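Local atomic coordinates of cyclic nucleotide-binding domain (CNMP-BD) protein (Geobacter metallireducens, PDB entry 3MDP), a protein that probably binds cyclic nucleotides through a double-stranded beta-helix domain, and may belong to a family of DNA-binding transcription regulators. Residues D48-L53 / V108-A113. Sequence-based numbering, arbitrary orientation. Where two conformers were deposited one is given.
Sequences DNLMLL and VDINGA. With EDO (1,2-ethanediol), chain C.
V108 and L52 face each other as an antiparallel hydrogen-bonded pair, their backbones exchanging two bonds: L52 N to V108 O at 2.9 Å and V108 N back to L52 O. Their side chains run alongside one another, L52 CD2 4.0 Å from V108 CG2; with V108 CG1 anti to the backbone N (chi1 -176°), CG2 sits beside that nitrogen and is the methyl that meets L52. Two residues along, L50 and I110 repeat the pattern on the same face. L50 O takes I110 N almost head-on at 2.8 Å, while L50 CB lies 4.3 Å from I110 CB. F13 and F14 of helix 12-15 close over this apolar face, touching L50, L52 and I110. Where the strand gives way to helix 112-121, G112 N still reaches D48 O at 2.8 Å, well above the carbonyl plane.

The other face is polar between N49 and D109. N49 ND2 gives a bond of 2.7 Å to the syn lone pair of D109 OD1, nearly in the amide plane, although amide and carboxylate are turned 46° apart. D109 OD2 forms a salt bridge with K32. An alanine in place of D109 would take away the carboxylate, and would probably leave the N49 amide free to turn and K32 without its mate. The buried carboxylate thus joins three strands of the beta-helix sheet, its charge probably balanced by the lysine.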
# COMPACT_ATOMS: atom_id res chain seq x y z
N ASP A 48 -12.63 -11.46 -0.20
CA ASP A 48 -13.61 -11.27 0.84
C ASP A 48 -13.07 -11.50 2.26
O ASP A 48 -13.84 -11.42 3.22
CB ASP A 48 -14.83 -12.17 0.56
CG ASP A 48 -15.76 -11.58 -0.50
OD1 ASP A 48 -15.77 -10.35 -0.69
OD2 ASP A 48 -16.49 -12.36 -1.12
N ASN A 49 -11.76 -11.76 2.38
CA ASN A 49 -11.12 -12.05 3.68
C ASN A 49 -9.76 -11.37 3.80
O ASN A 49 -8.88 -11.58 2.95
CB ASN A 49 -10.94 -13.55 3.85
CG ASN A 49 -12.26 -14.30 3.80
OD1 ASN A 49 -12.77 -14.62 2.72
ND2 ASN A 49 -12.84 -14.57 4.97
N LEU A 50 -9.61 -10.54 4.83
CA LEU A 50 -8.33 -9.94 5.19
C LEU A 50 -7.84 -10.76 6.39
O LEU A 50 -8.61 -11.07 7.30
CB LEU A 50 -8.52 -8.47 5.54
CG LEU A 50 -7.25 -7.74 5.96
CD1 LEU A 50 -6.31 -7.60 4.77
CD2 LEU A 50 -7.57 -6.40 6.59
N MSE A 51 -6.58 -11.18 6.35
CA MSE A 51 -6.06 -12.03 7.42
C MSE A 51 -4.85 -11.42 8.11
O MSE A 51 -4.06 -10.70 7.50
CB MSE A 51 -5.74 -13.42 6.89
CG MSE A 51 -7.00 -14.19 6.65
SE MSE A 51 -6.64 -15.77 5.63
CE MSE A 51 -8.47 -16.47 5.46
N LEU A 52 -4.77 -11.66 9.41
CA LEU A 52 -3.59 -11.34 10.24
C LEU A 52 -3.01 -12.70 10.65
O LEU A 52 -3.73 -13.54 11.17
CB LEU A 52 -3.97 -10.55 11.50
CG LEU A 52 -2.87 -10.45 12.58
CD1 LEU A 52 -1.80 -9.46 12.13
CD2 LEU A 52 -3.49 -10.05 13.93
N LEU A 53 -1.75 -12.93 10.33
CA LEU A 53 -1.10 -14.18 10.68
C LEU A 53 -0.69 -14.17 12.14
O LEU A 53 0.08 -13.33 12.57
CB LEU A 53 0.10 -14.42 9.77
CG LEU A 53 0.80 -15.77 9.88
CD1 LEU A 53 -0.16 -16.96 9.66
CD2 LEU A 53 1.99 -15.79 8.93
N VAL A 108 -6.29 -14.38 12.33
CA VAL A 108 -7.50 -13.63 12.46
C VAL A 108 -8.03 -13.40 11.05
O VAL A 108 -7.35 -12.78 10.20
CB VAL A 108 -7.29 -12.26 13.12
CG1 VAL A 108 -8.68 -11.62 13.29
CG2 VAL A 108 -6.61 -12.44 14.51
N ASP A 109 -9.23 -13.92 10.80
CA ASP A 109 -9.93 -13.79 9.52
C ASP A 109 -11.01 -12.71 9.64
O ASP A 109 -11.97 -12.83 10.40
CB ASP A 109 -10.53 -15.16 9.16
CG ASP A 109 -11.27 -15.19 7.82
OD1 ASP A 109 -11.26 -14.21 7.08
OD2 ASP A 109 -11.90 -16.24 7.53
N ILE A 110 -10.81 -11.63 8.90
CA ILE A 110 -11.66 -10.45 8.94
C ILE A 110 -12.52 -10.40 7.67
O ILE A 110 -12.02 -10.62 6.57
CB ILE A 110 -10.82 -9.17 9.09
CG1 ILE A 110 -9.79 -9.36 10.20
CG2 ILE A 110 -11.76 -7.96 9.36
CD1 ILE A 110 -8.73 -8.29 10.29
N ASN A 111 -13.79 -10.12 7.86
CA ASN A 111 -14.76 -10.04 6.76
C ASN A 111 -14.48 -8.82 5.91
O ASN A 111 -14.70 -7.68 6.34
CB ASN A 111 -16.19 -10.01 7.33
CG ASN A 111 -17.27 -10.10 6.23
OD1 ASN A 111 -17.17 -9.44 5.22
ND2 ASN A 111 -18.29 -10.92 6.45
N GLY A 112 -13.94 -9.05 4.71
CA GLY A 112 -13.54 -7.96 3.84
C GLY A 112 -14.72 -7.16 3.29
O GLY A 112 -14.63 -5.94 3.17
N ALA A 113 -15.83 -7.83 2.99
CA ALA A 113 -17.03 -7.11 2.52
C ALA A 113 -17.49 -6.12 3.56
O ALA A 113 -17.81 -4.97 3.24
CB ALA A 113 -18.16 -8.10 2.16
C1 EDO C . -14.58 -13.87 7.68
O1 EDO C . -15.87 -13.58 7.12
C2 EDO C . -14.71 -14.30 9.13
O2 EDO C . -14.78 -13.13 9.92